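Local coordinates for vacuolar-sorting protein BRO1 (Saccharomyces cerevisiae, PDB 1ZB1) that acts in multivesicular body sorting as an adapter that recruits the DOA4 deubiquitinase to endosomes, its Bro1 domain being the part modelled, at residues K14-E19 with Y100-S105; T125-A130 with S157-L162; K224-M229 with T247-L252. All blocks are in the same frame, centred on the assembly; numbering follows the deposited sequence.

Contact 1. Residues K14-E19 with Y100-S105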
ATOM      1  N   LYS A  14       7.464   4.557  -5.577  1.00 19.77           N
ATOM      2  CA  LYS A  14       8.843   5.040  -5.627  1.00 19.76           C
ATOM      3  C   LYS A  14       9.460   5.332  -4.274  1.00 18.23           C
ATOM      4  O   LYS A  14       8.790   5.832  -3.369  1.00 16.59           O
ATOM      5  CB  LYS A  14       8.913   6.306  -6.487  1.00 21.85           C
ATOM      6  CG  LYS A  14       8.475   6.089  -7.929  1.00 28.01           C
ATOM      7  CD  LYS A  14       9.408   5.115  -8.627  1.00 32.69           C
ATOM      8  CE  LYS A  14       9.021   4.917 -10.083  1.00 37.41           C
ATOM      9  NZ  LYS A  14       9.919   3.947 -10.769  1.00 40.04           N
ATOM     10  N   LEU A  15      10.749   5.023  -4.151  1.00 16.46           N
ATOM     11  CA  LEU A  15      11.501   5.267  -2.919  1.00 17.30           C
ATOM     12  C   LEU A  15      11.973   6.718  -2.886  1.00 17.34           C
ATOM     13  O   LEU A  15      12.055   7.380  -3.929  1.00 17.91           O
ATOM     14  CB  LEU A  15      12.750   4.377  -2.865  1.00 16.97           C
ATOM     15  CG  LEU A  15      12.607   2.866  -2.728  1.00 17.43           C
ATOM     16  CD1 LEU A  15      13.993   2.188  -2.914  1.00 17.30           C
ATOM     17  CD2 LEU A  15      12.027   2.552  -1.348  1.00 13.96           C
ATOM     18  N   LYS A  16      12.275   7.214  -1.689  1.00 16.36           N
ATOM     19  CA  LYS A  16      12.811   8.563  -1.551  1.00 16.34           C
ATOM     20  C   LYS A  16      14.330   8.404  -1.430  1.00 17.46           C
ATOM     21  O   LYS A  16      14.803   7.583  -0.649  1.00 18.17           O
ATOM     22  CB  LYS A  16      12.264   9.248  -0.289  1.00 17.70           C
ATOM     23  CG  LYS A  16      10.747   9.521  -0.318  1.00 13.31           C
ATOM     24  CD  LYS A  16      10.239  10.006   1.045  1.00 15.46           C
ATOM     25  CE  LYS A  16      10.877  11.330   1.458  1.00 15.04           C
ATOM     26  NZ  LYS A  16      10.754  12.363   0.378  1.00 14.90           N
ATOM     27  N   ASP A  17      15.092   9.166  -2.210  1.00 16.74           N
ATOM     28  CA  ASP A  17      16.544   9.078  -2.137  1.00 18.63           C
ATOM     29  C   ASP A  17      17.042   9.969  -0.998  1.00 18.90           C
ATOM     30  O   ASP A  17      16.324  10.852  -0.537  1.00 19.21           O
ATOM     31  CB  ASP A  17      17.194   9.524  -3.454  1.00 22.87           C
ATOM     32  CG  ASP A  17      16.844   8.615  -4.619  1.00 26.88           C
ATOM     33  OD1 ASP A  17      16.592   7.415  -4.384  1.00 30.45           O
ATOM     34  OD2 ASP A  17      16.829   9.092  -5.775  1.00 31.21           O
ATOM     35  N   THR A  18      18.268   9.725  -0.545  1.00 16.91           N
ATOM     36  CA  THR A  18      18.863  10.511   0.532  1.00 17.78           C
ATOM     37  C   THR A  18      20.348  10.696   0.271  1.00 18.23           C
ATOM     38  O   THR A  18      20.965   9.908  -0.448  1.00 20.01           O
ATOM     39  CB  THR A  18      18.708   9.815   1.903  1.00 15.40           C
ATOM     40  OG1 THR A  18      19.238  10.656   2.935  1.00 16.84           O
ATOM     41  CG2 THR A  18      19.481   8.477   1.922  1.00 16.73           C
ATOM     42  N   GLU A  19      20.931  11.732   0.854  1.00 17.88           N
ATOM     43  CA  GLU A  19      22.355  11.960   0.677  1.00 18.53           C
ATOM     44  C   GLU A  19      23.126  11.187   1.735  1.00 18.14           C
ATOM     45  O   GLU A  19      22.632  10.976   2.844  1.00 14.30           O
ATOM     46  CB  GLU A  19      22.684  13.455   0.781  1.00 24.42           C
ATOM     47  CG  GLU A  19      22.134  14.255  -0.389  1.00 30.47           C
ATOM     48  CD  GLU A  19      22.699  15.654  -0.474  1.00 35.76           C
ATOM     49  OE1 GLU A  19      22.446  16.319  -1.504  1.00 39.20           O
ATOM     50  OE2 GLU A  19      23.389  16.087   0.478  1.00 37.24           O
ATOM     51  N   TYR A 100      15.298  13.537  -0.614  1.00 16.81           N
ATOM     52  CA  TYR A 100      14.704  13.986  -1.870  1.00 17.49           C
ATOM     53  C   TYR A 100      13.267  13.481  -1.994  1.00 18.13           C
ATOM     54  O   TYR A 100      12.923  12.417  -1.476  1.00 16.63           O
ATOM     55  CB  TYR A 100      15.491  13.438  -3.072  1.00 18.41           C
ATOM     56  CG  TYR A 100      16.873  14.016  -3.281  1.00 20.30           C
ATOM     57  CD1 TYR A 100      17.962  13.591  -2.516  1.00 20.87           C
ATOM     58  CD2 TYR A 100      17.098  14.974  -4.275  1.00 21.87           C
ATOM     59  CE1 TYR A 100      19.247  14.104  -2.741  1.00 22.69           C
ATOM     60  CE2 TYR A 100      18.372  15.493  -4.505  1.00 23.33           C
ATOM     61  CZ  TYR A 100      19.437  15.054  -3.741  1.00 24.18           C
ATOM     62  OH  TYR A 100      20.690  15.555  -3.992  1.00 25.51           O
ATOM     63  N   ASP A 101      12.424  14.236  -2.688  1.00 16.72           N
ATOM     64  CA  ASP A 101      11.049  13.803  -2.899  1.00 17.05           C
ATOM     65  C   ASP A 101      11.078  12.623  -3.884  1.00 18.55           C
ATOM     66  O   ASP A 101      11.920  12.590  -4.788  1.00 18.35           O
ATOM     67  CB  ASP A 101      10.209  14.927  -3.515  1.00 17.22           C
ATOM     68  CG  ASP A 101       9.799  15.984  -2.508  1.00 19.26           C
ATOM     69  OD1 ASP A 101      10.026  15.793  -1.296  1.00 15.48           O
ATOM     70  OD2 ASP A 101       9.231  17.004  -2.942  1.00 21.39           O
ATOM     71  N   ALA A 102      10.163  11.670  -3.715  1.00 20.59           N
ATOM     72  CA  ALA A 102      10.091  10.520  -4.618  1.00 22.33           C
ATOM     73  C   ALA A 102       9.894  11.021  -6.048  1.00 23.77           C
ATOM     74  O   ALA A 102       9.142  11.970  -6.285  1.00 22.23           O
ATOM     75  CB  ALA A 102       8.933   9.595  -4.217  1.00 20.79           C
ATOM     76  N   GLU A 103      10.566  10.385  -7.003  1.00 25.90           N
ATOM     77  CA  GLU A 103      10.473  10.802  -8.399  1.00 31.63           C
ATOM     78  C   GLU A 103       9.515   9.965  -9.242  1.00 35.15           C
ATOM     79  O   GLU A 103       9.861   8.870  -9.678  1.00 35.55           O
ATOM     80  CB  GLU A 103      11.866  10.785  -9.035  1.00 32.41           C
ATOM     81  CG  GLU A 103      12.795  11.842  -8.472  1.00 38.89           C
ATOM     82  CD  GLU A 103      14.192  11.798  -9.066  1.00 41.22           C
ATOM     83  OE1 GLU A 103      14.942  12.775  -8.865  1.00 43.39           O
ATOM     84  OE2 GLU A 103      14.542  10.795  -9.725  1.00 44.19           O
ATOM     85  N   TYR A 104       8.310  10.479  -9.469  1.00 38.38           N
ATOM     86  CA  TYR A 104       7.335   9.756 -10.280  1.00 42.74           C
ATOM     87  C   TYR A 104       7.400  10.243 -11.723  1.00 47.66           C
ATOM     88  O   TYR A 104       8.002   9.602 -12.586  1.00 48.88           O
ATOM     89  CB  TYR A 104       5.911   9.964  -9.753  1.00 40.42           C
ATOM     90  CG  TYR A 104       5.671   9.483  -8.341  1.00 37.39           C
ATOM     91  CD1 TYR A 104       5.695  10.373  -7.276  1.00 37.64           C
ATOM     92  CD2 TYR A 104       5.405   8.137  -8.072  1.00 37.17           C
ATOM     93  CE1 TYR A 104       5.457   9.949  -5.978  1.00 37.27           C
ATOM     94  CE2 TYR A 104       5.166   7.696  -6.768  1.00 35.26           C
ATOM     95  CZ  TYR A 104       5.194   8.614  -5.728  1.00 36.84           C
ATOM     96  OH  TYR A 104       4.953   8.213  -4.435  1.00 37.37           O
ATOM     97  N   SER A 105       6.765  11.381 -11.970  1.00 52.68           N
ATOM     98  CA  SER A 105       6.726  11.994 -13.291  1.00 57.30           C
ATOM     99  C   SER A 105       6.304  13.444 -13.111  1.00 60.14           C
ATOM    100  O   SER A 105       7.032  14.372 -13.477  1.00 61.39           O
ATOM    101  CB  SER A 105       5.711  11.279 -14.191  1.00 57.38           C
ATOM    102  OG  SER A 105       6.111   9.950 -14.480  1.00 57.83           O
TER
HETATM  103  O   HOH W   1       6.046   6.110  -3.381  1.00 36.70           O
HETATM  104  O   HOH W   2      12.448   8.487  -6.333  1.00 24.59           O
HETATM  105  O   HOH W   3      11.902  15.060   0.503  1.00 14.18           O
HETATM  106  O   HOH W   4      13.913  10.573  -4.541  1.00 16.83           O
HETATM  107  O   HOH W   5      15.981  11.677  -6.387  1.00 41.84           O

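Contact 2. Residues T125-A130 with S157-L162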
ATOM      1  N   THR A 125      12.344   7.382   6.509  1.00 16.05           N
ATOM      2  CA  THR A 125      12.743   5.984   6.566  1.00 15.40           C
ATOM      3  C   THR A 125      11.499   5.071   6.544  1.00 15.45           C
ATOM      4  O   THR A 125      11.466   4.066   5.831  1.00 13.18           O
ATOM      5  CB  THR A 125      13.566   5.704   7.847  1.00 17.84           C
ATOM      6  OG1 THR A 125      14.830   6.374   7.761  1.00 28.29           O
ATOM      7  CG2 THR A 125      13.795   4.206   8.018  1.00  7.05           C
ATOM      8  N   LEU A 126      10.475   5.420   7.322  1.00 15.73           N
ATOM      9  CA  LEU A 126       9.256   4.604   7.368  1.00 14.90           C
ATOM     10  C   LEU A 126       8.508   4.638   6.033  1.00 14.50           C
ATOM     11  O   LEU A 126       7.855   3.663   5.642  1.00 14.37           O
ATOM     12  CB  LEU A 126       8.346   5.064   8.518  1.00 17.21           C
ATOM     13  CG  LEU A 126       6.981   4.370   8.652  1.00 19.31           C
ATOM     14  CD1 LEU A 126       7.142   2.848   8.653  1.00 17.58           C
ATOM     15  CD2 LEU A 126       6.323   4.836   9.944  1.00 15.37           C
ATOM     16  N   PHE A 127       8.601   5.757   5.328  1.00 15.52           N
ATOM     17  CA  PHE A 127       7.963   5.859   4.019  1.00 14.37           C
ATOM     18  C   PHE A 127       8.603   4.799   3.105  1.00 12.67           C
ATOM     19  O   PHE A 127       7.915   4.082   2.368  1.00 12.90           O
ATOM     20  CB  PHE A 127       8.184   7.262   3.438  1.00 13.22           C
ATOM     21  CG  PHE A 127       7.534   7.479   2.096  1.00 17.30           C
ATOM     22  CD1 PHE A 127       8.166   7.077   0.924  1.00 15.36           C
ATOM     23  CD2 PHE A 127       6.275   8.081   2.009  1.00 17.23           C
ATOM     24  CE1 PHE A 127       7.565   7.265  -0.322  1.00 15.71           C
ATOM     25  CE2 PHE A 127       5.653   8.277   0.770  1.00 17.26           C
ATOM     26  CZ  PHE A 127       6.295   7.870  -0.402  1.00 17.46           C
ATOM     27  N   ASN A 128       9.927   4.700   3.156  1.00 13.61           N
ATOM     28  CA  ASN A 128      10.626   3.717   2.330  1.00 14.27           C
ATOM     29  C   ASN A 128      10.332   2.283   2.782  1.00 14.76           C
ATOM     30  O   ASN A 128      10.242   1.375   1.958  1.00 16.52           O
ATOM     31  CB  ASN A 128      12.137   4.011   2.321  1.00 14.32           C
ATOM     32  CG  ASN A 128      12.497   5.153   1.366  1.00 17.22           C
ATOM     33  OD1 ASN A 128      11.658   5.591   0.578  1.00 16.37           O
ATOM     34  ND2 ASN A 128      13.738   5.628   1.426  1.00 17.42           N
ATOM     35  N   ILE A 129      10.169   2.083   4.088  1.00 16.31           N
ATOM     36  CA  ILE A 129       9.845   0.758   4.619  1.00 14.24           C
ATOM     37  C   ILE A 129       8.508   0.304   4.011  1.00 15.92           C
ATOM     38  O   ILE A 129       8.358  -0.842   3.563  1.00 14.89           O
ATOM     39  CB  ILE A 129       9.735   0.804   6.164  1.00 14.11           C
ATOM     40  CG1 ILE A 129      11.138   0.891   6.778  1.00 15.20           C
ATOM     41  CG2 ILE A 129       8.994  -0.424   6.685  1.00 13.76           C
ATOM     42  CD1 ILE A 129      11.147   1.092   8.289  1.00 16.64           C
ATOM     43  N   ALA A 130       7.538   1.214   3.988  1.00 14.03           N
ATOM     44  CA  ALA A 130       6.222   0.913   3.416  1.00 15.75           C
ATOM     45  C   ALA A 130       6.364   0.564   1.934  1.00 14.58           C
ATOM     46  O   ALA A 130       5.775  -0.412   1.445  1.00 16.16           O
ATOM     47  CB  ALA A 130       5.285   2.120   3.589  1.00 15.72           C
ATOM     48  N   SER A 157      -0.434  -0.814   6.707  1.00 19.52           N
ATOM     49  CA  SER A 157      -0.230  -0.412   8.090  1.00 21.04           C
ATOM     50  C   SER A 157       0.805   0.719   8.241  1.00 21.70           C
ATOM     51  O   SER A 157       0.592   1.658   9.008  1.00 20.66           O
ATOM     52  CB  SER A 157       0.194  -1.634   8.914  1.00 23.52           C
ATOM     53  OG  SER A 157       0.417  -1.285  10.265  1.00 30.24           O
ATOM     54  N   CYS A 158       1.921   0.629   7.520  1.00 17.91           N
ATOM     55  CA  CYS A 158       2.958   1.659   7.593  1.00 17.68           C
ATOM     56  C   CYS A 158       2.494   3.030   7.076  1.00 16.94           C
ATOM     57  O   CYS A 158       2.747   4.054   7.718  1.00 14.00           O
ATOM     58  CB  CYS A 158       4.205   1.215   6.818  1.00 19.16           C
ATOM     59  SG  CYS A 158       5.040  -0.239   7.520  1.00 18.39           S
ATOM     60  N   PHE A 159       1.836   3.057   5.920  1.00 16.11           N
ATOM     61  CA  PHE A 159       1.347   4.325   5.362  1.00 15.91           C
ATOM     62  C   PHE A 159       0.271   4.960   6.240  1.00 18.63           C
ATOM     63  O   PHE A 159       0.174   6.187   6.340  1.00 17.56           O
ATOM     64  CB  PHE A 159       0.793   4.119   3.952  1.00 16.34           C
ATOM     65  CG  PHE A 159       1.858   3.975   2.899  1.00 15.14           C
ATOM     66  CD1 PHE A 159       2.849   4.951   2.758  1.00 10.55           C
ATOM     67  CD2 PHE A 159       1.852   2.889   2.024  1.00 14.12           C
ATOM     68  CE1 PHE A 159       3.817   4.855   1.759  1.00 15.13           C
ATOM     69  CE2 PHE A 159       2.819   2.782   1.017  1.00 15.24           C
ATOM     70  CZ  PHE A 159       3.805   3.772   0.885  1.00 13.01           C
ATOM     71  N   GLU A 160      -0.537   4.114   6.867  1.00 18.14           N
ATOM     72  CA  GLU A 160      -1.599   4.571   7.752  1.00 22.21           C
ATOM     73  C   GLU A 160      -0.993   5.278   8.967  1.00 20.62           C
ATOM     74  O   GLU A 160      -1.440   6.359   9.351  1.00 19.77           O
ATOM     75  CB  GLU A 160      -2.445   3.372   8.200  1.00 27.10           C
ATOM     76  CG  GLU A 160      -3.515   3.701   9.225  1.00 35.77           C
ATOM     77  CD  GLU A 160      -4.396   2.505   9.535  1.00 41.23           C
ATOM     78  OE1 GLU A 160      -3.875   1.494  10.057  1.00 46.15           O
ATOM     79  OE2 GLU A 160      -5.610   2.579   9.250  1.00 45.47           O
ATOM     80  N   TYR A 161       0.023   4.663   9.563  1.00 18.48           N
ATOM     81  CA  TYR A 161       0.700   5.239  10.730  1.00 18.14           C
ATOM     82  C   TYR A 161       1.327   6.579  10.364  1.00 17.57           C
ATOM     83  O   TYR A 161       1.292   7.534  11.146  1.00 17.28           O
ATOM     84  CB  TYR A 161       1.789   4.290  11.236  1.00 18.09           C
ATOM     85  CG  TYR A 161       2.535   4.802  12.453  1.00 20.35           C
ATOM     86  CD1 TYR A 161       2.093   4.503  13.742  1.00 19.26           C
ATOM     87  CD2 TYR A 161       3.679   5.592  12.313  1.00 19.55           C
ATOM     88  CE1 TYR A 161       2.774   4.973  14.863  1.00 21.60           C
ATOM     89  CE2 TYR A 161       4.365   6.072  13.427  1.00 19.58           C
ATOM     90  CZ  TYR A 161       3.906   5.754  14.700  1.00 23.19           C
ATOM     91  OH  TYR A 161       4.590   6.200  15.810  1.00 25.92           O
ATOM     92  N   LEU A 162       1.917   6.642   9.175  1.00 17.31           N
ATOM     93  CA  LEU A 162       2.529   7.873   8.696  1.00 17.69           C
ATOM     94  C   LEU A 162       1.493   9.004   8.559  1.00 18.94           C
ATOM     95  O   LEU A 162       1.738  10.141   8.979  1.00 18.78           O
ATOM     96  CB  LEU A 162       3.193   7.627   7.334  1.00 17.03           C
ATOM     97  CG  LEU A 162       4.535   6.874   7.350  1.00 16.94           C
ATOM     98  CD1 LEU A 162       4.897   6.462   5.930  1.00 16.79           C
ATOM     99  CD2 LEU A 162       5.635   7.760   7.942  1.00 14.38           C
TER

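Contact 3. Residues K224-M229 with T247-L252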
ATOM      1  N   LYS A 224     -12.490   4.477  -2.804  1.00 30.68           N
ATOM      2  CA  LYS A 224     -11.827   5.441  -1.923  1.00 29.75           C
ATOM      3  C   LYS A 224     -10.706   6.179  -2.649  1.00 28.40           C
ATOM      4  O   LYS A 224     -10.551   7.391  -2.496  1.00 28.72           O
ATOM      5  CB  LYS A 224     -11.224   4.741  -0.704  1.00 31.21           C
ATOM      6  CG  LYS A 224     -12.208   4.216   0.322  1.00 33.10           C
ATOM      7  CD  LYS A 224     -11.427   3.617   1.494  1.00 34.19           C
ATOM      8  CE  LYS A 224     -12.335   3.051   2.579  1.00 35.16           C
ATOM      9  NZ  LYS A 224     -11.523   2.397   3.655  1.00 35.89           N
ATOM     10  N   CYS A 225      -9.913   5.434  -3.416  1.00 26.24           N
ATOM     11  CA  CYS A 225      -8.800   5.997  -4.174  1.00 28.18           C
ATOM     12  C   CYS A 225      -9.351   6.874  -5.294  1.00 29.04           C
ATOM     13  O   CYS A 225      -8.824   7.952  -5.582  1.00 28.66           O
ATOM     14  CB  CYS A 225      -7.944   4.873  -4.773  1.00 28.57           C
ATOM     15  SG  CYS A 225      -7.252   3.699  -3.559  1.00 27.68           S
ATOM     16  N   HIS A 226     -10.413   6.388  -5.926  1.00 28.73           N
ATOM     17  CA  HIS A 226     -11.076   7.111  -7.000  1.00 28.54           C
ATOM     18  C   HIS A 226     -11.519   8.475  -6.478  1.00 29.26           C
ATOM     19  O   HIS A 226     -11.220   9.503  -7.080  1.00 29.34           O
ATOM     20  CB  HIS A 226     -12.305   6.323  -7.475  1.00 27.66           C
ATOM     21  CG  HIS A 226     -13.139   7.052  -8.481  1.00 27.97           C
ATOM     22  ND1 HIS A 226     -12.900   6.988  -9.835  1.00 28.01           N
ATOM     23  CD2 HIS A 226     -14.195   7.886  -8.324  1.00 29.15           C
ATOM     24  CE1 HIS A 226     -13.773   7.749 -10.472  1.00 31.69           C
ATOM     25  NE2 HIS A 226     -14.571   8.305  -9.576  1.00 29.98           N
ATOM     26  N   ASP A 227     -12.234   8.470  -5.355  1.00 31.85           N
ATOM     27  CA  ASP A 227     -12.739   9.703  -4.752  1.00 35.16           C
ATOM     28  C   ASP A 227     -11.645  10.714  -4.430  1.00 35.99           C
ATOM     29  O   ASP A 227     -11.853  11.919  -4.563  1.00 35.83           O
ATOM     30  CB  ASP A 227     -13.540   9.399  -3.478  1.00 36.26           C
ATOM     31  CG  ASP A 227     -14.887   8.753  -3.769  1.00 36.86           C
ATOM     32  OD1 ASP A 227     -15.303   8.729  -4.950  1.00 35.95           O
ATOM     33  OD2 ASP A 227     -15.536   8.277  -2.813  1.00 36.94           O
ATOM     34  N   PHE A 228     -10.484  10.232  -4.002  1.00 36.69           N
ATOM     35  CA  PHE A 228      -9.386  11.132  -3.678  1.00 38.34           C
ATOM     36  C   PHE A 228      -8.827  11.809  -4.923  1.00 39.22           C
ATOM     37  O   PHE A 228      -8.516  12.999  -4.901  1.00 38.29           O
ATOM     38  CB  PHE A 228      -8.256  10.380  -2.981  1.00 39.19           C
ATOM     39  CG  PHE A 228      -7.061  11.240  -2.676  1.00 39.29           C
ATOM     40  CD1 PHE A 228      -7.136  12.238  -1.712  1.00 39.94           C
ATOM     41  CD2 PHE A 228      -5.866  11.060  -3.362  1.00 37.85           C
ATOM     42  CE1 PHE A 228      -6.033  13.043  -1.432  1.00 40.89           C
ATOM     43  CE2 PHE A 228      -4.758  11.861  -3.090  1.00 39.09           C
ATOM     44  CZ  PHE A 228      -4.843  12.853  -2.122  1.00 38.85           C
ATOM     45  N   MET A 229      -8.705  11.047  -6.005  1.00 40.49           N
ATOM     46  CA  MET A 229      -8.162  11.561  -7.259  1.00 43.42           C
ATOM     47  C   MET A 229      -9.185  12.367  -8.060  1.00 46.09           C
ATOM     48  O   MET A 229      -8.838  13.011  -9.049  1.00 45.71           O
ATOM     49  CB  MET A 229      -7.646  10.397  -8.109  1.00 41.43           C
ATOM     50  CG  MET A 229      -6.701   9.462  -7.368  1.00 41.39           C
ATOM     51  SD  MET A 229      -6.315   7.965  -8.303  1.00 40.11           S
ATOM     52  CE  MET A 229      -4.856   8.513  -9.149  1.00 35.84           C
ATOM     53  N   THR A 247      -6.658   3.382 -14.139  1.00 26.84           N
ATOM     54  CA  THR A 247      -6.710   1.990 -13.699  1.00 26.19           C
ATOM     55  C   THR A 247      -7.563   1.796 -12.441  1.00 25.20           C
ATOM     56  O   THR A 247      -8.236   0.776 -12.287  1.00 25.28           O
ATOM     57  CB  THR A 247      -5.286   1.453 -13.475  1.00 26.20           C
ATOM     58  OG1 THR A 247      -4.607   1.413 -14.736  1.00 26.10           O
ATOM     59  CG2 THR A 247      -5.313   0.055 -12.877  1.00 23.95           C
ATOM     60  N   VAL A 248      -7.543   2.777 -11.547  1.00 21.99           N
ATOM     61  CA  VAL A 248      -8.337   2.705 -10.329  1.00 21.24           C
ATOM     62  C   VAL A 248      -9.817   2.747 -10.715  1.00 23.08           C
ATOM     63  O   VAL A 248     -10.639   1.990 -10.187  1.00 21.07           O
ATOM     64  CB  VAL A 248      -7.998   3.887  -9.381  1.00 21.00           C
ATOM     65  CG1 VAL A 248      -9.073   4.033  -8.311  1.00 19.73           C
ATOM     66  CG2 VAL A 248      -6.639   3.649  -8.723  1.00 20.09           C
ATOM     67  N   THR A 249     -10.154   3.627 -11.650  1.00 23.08           N
ATOM     68  CA  THR A 249     -11.534   3.754 -12.103  1.00 24.37           C
ATOM     69  C   THR A 249     -12.004   2.473 -12.794  1.00 24.12           C
ATOM     70  O   THR A 249     -13.131   2.028 -12.593  1.00 25.57           O
ATOM     71  CB  THR A 249     -11.691   4.945 -13.074  1.00 24.97           C
ATOM     72  OG1 THR A 249     -11.363   6.159 -12.386  1.00 24.16           O
ATOM     73  CG2 THR A 249     -13.124   5.030 -13.590  1.00 25.32           C
ATOM     74  N   CYS A 250     -11.137   1.879 -13.600  1.00 24.41           N
ATOM     75  CA  CYS A 250     -11.488   0.650 -14.294  1.00 25.47           C
ATOM     76  C   CYS A 250     -11.783  -0.452 -13.268  1.00 26.57           C
ATOM     77  O   CYS A 250     -12.825  -1.118 -13.329  1.00 23.25           O
ATOM     78  CB  CYS A 250     -10.343   0.221 -15.209  1.00 26.65           C
ATOM     79  SG  CYS A 250     -10.716  -1.222 -16.233  1.00 28.85           S
ATOM     80  N   LYS A 251     -10.868  -0.626 -12.318  1.00 25.40           N
ATOM     81  CA  LYS A 251     -11.026  -1.645 -11.286  1.00 25.24           C
ATOM     82  C   LYS A 251     -12.303  -1.494 -10.463  1.00 24.56           C
ATOM     83  O   LYS A 251     -12.973  -2.488 -10.173  1.00 25.18           O
ATOM     84  CB  LYS A 251      -9.800  -1.668 -10.354  1.00 24.26           C
ATOM     85  CG  LYS A 251      -8.536  -2.248 -11.001  1.00 23.48           C
ATOM     86  CD  LYS A 251      -7.408  -2.458  -9.986  1.00 23.41           C
ATOM     87  CE  LYS A 251      -6.212  -3.182 -10.619  1.00 22.87           C
ATOM     88  NZ  LYS A 251      -5.071  -3.369  -9.671  1.00 22.53           N
ATOM     89  N   LEU A 252     -12.664  -0.269 -10.099  1.00 24.34           N
ATOM     90  CA  LEU A 252     -13.873  -0.089  -9.302  1.00 25.13           C
ATOM     91  C   LEU A 252     -15.116  -0.586 -10.044  1.00 25.38           C
ATOM     92  O   LEU A 252     -15.950  -1.275  -9.458  1.00 24.42           O
ATOM     93  CB  LEU A 252     -14.029   1.373  -8.873  1.00 26.02           C
ATOM     94  CG  LEU A 252     -14.688   2.442  -9.732  1.00 28.62           C
ATOM     95  CD1 LEU A 252     -16.204   2.279  -9.704  1.00 29.15           C
ATOM     96  CD2 LEU A 252     -14.314   3.814  -9.164  1.00 31.71           C
TER

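Contact 1. Residues K14-E19 with Y100-S105
Lys-16 reaches across to Tyr-100 and Asp-101. CB sits 3.4 Å from Tyr-100 O. CG stays near the same oxygen, with Ala-102 N a little further off, and CD turns to the ring of Phe-127. Two bends further out, the first at chi3 (62°), curl CE back toward the carbonyl. NZ ends 2.9 Å from Tyr-100 O as a hydrogen bond, coming from above the carbonyl plane, 46° out of it. The ammonium also forms a salt bridge with Asp-173; its pairing with Asp-101 OD1 is long, and water 3 bonds to both partners. OD1 in turn holds Ser-171.

The two extended runs lie roughly antiparallel but share one direct backbone bond, a nearly straight one from Tyr-100 N to Asp-17 O (2.9 Å). Beyond it, waters fill in: water 4 joins Asp-17 N to Asp-101 O, and water 2 joins Leu-15 O to Glu-103 N. At one end Lys-14 CG lies 3.7 Å from Tyr-104 CD2, the two side chains running past each other in opposite senses. At the other, Glu-19 CG meets the Tyr-100 ring at its edge, while OE1 forms a salt bridge with Lys-112.

The run 14-19 passes from helix 118-139, on which Leu-15 and Lys-16 pack, to strand 97-100, where Glu-19 pairs with Thr-98 through the backbone.

Contact 2. Residues T125-A130 with S157-L162
Near Ala-130 and Cys-158, whose CA atoms are 5.4 Å apart, the two helix segments run antiparallel (153° between their directions), with axes approaching to 8.8 Å. They belong to helices 118-139 and 146-165, neighbours in the chain that form an antiparallel helical hairpin in the middle of the Bro1 domain, a family of the TPR clan.

The small side chains of Ala-130 and Cys-158 allow a close approach: Ala-130 CB touches Cys-158 CB at 3.5 Å. That same methyl sits over the centre of the Phe-159 ring, 3.5 Å from its centroid and just 10° off the normal, a clean CH-pi contact. Phe-159 also turns its edge to Phe-127 in a T-shaped pair, planes at 76°, with CE1 standing above one face of the Phe-127 ring, toward its rim. One phenylalanine ring therefore presents a face to one neighbour and an edge to another. Its outer surroundings are Leu-182, Ala-183 and Cys-186 of helix 176-198, which makes this a three-helix junction.

Toward the other flank, Leu-126 takes over. It points its branch away from its own amide nitrogen, and the two methyls spread across the partner helix: CD1 packs against Cys-158 CB, whereas CD2 is shared between Tyr-161 and Leu-162. Leu-126 and Leu-162 lie alongside, pointing opposite ways, and the Tyr-161 side chain stands roughly perpendicular to Leu-126. Trp-349 of helix 349-371 covers this flank, packing on Leu-126, Cys-158 and Tyr-161. No hydrogen bond links the two segments. Leu-162 also reaches back over helix 118-139, its CD1 lying 3.7 Å from the backbone CA of Phe-127.

Contact 3. Residues K224-M229 with T247-L252
Thr-249 OG1 is gripped from two helices. His-226 ND1 hydrogen-bonds to it at 3.1 Å across the contact, while the carbonyl O of Lys-245, one turn earlier in the threonine's own helix, holds it from within. The bond to the imidazole is bent (137°). Thr-249 OG1 lies in the plane of the His-226 ring, at its edge, so the hydroxyl meets the nitrogen from the rim, and one face is taken by a different neighbour.

That neighbour is Leu-252. Its CD2 methyl sits over one face of the imidazole, 3.5 Å from His-226 CG and about as close to ND1. The leucine has CG wedged between its backbone N and carbonyl carbon (chi1 86°), a strained setting for a helix, and this brings CD2 over the ring. Between the methyl above and the hydroxyl at the rim, the imidazole is probably held in its rotation. The first torsion of His-226 swings the ring out toward helix 242-269.

This is the packing of an antiparallel helical hairpin, helices 208-230 and 242-269 of the Bro1 domain; the segments run at 140° to each other, with axes 9.1 Å apart at their closest. Val-248 packs beside the histidine: CG1 touches His-226 N at 3.6 Å and Cys-225 CB at 3.8 Å, while CG2 faces the sulfur of Met-229 more loosely. Helix 176-198 backs this side, with Asn-184 and Ile-185 against Cys-225 and Phe-181 against Met-229.

From the N terminus, contact 1 closes the longest loop: it brings the run before helix 23-34 back to the end of strand 97-100, after three helices. Contact 2 follows within the hairpin of helices 118-139 and 146-165, and contact 3 within that of helices 208-230 and 242-269. The three are in series; none nests in or crosses another. Contacts 1 and 2 touch, through a probable hydrogen bond from Lys-16 N to Asn-128 OD1 and through packing of Lys-14 and Lys-16 on Phe-127. Contact 3 stands apart, its nearest atoms about 8 Å from contact 2, but helix 176-198 packs on both.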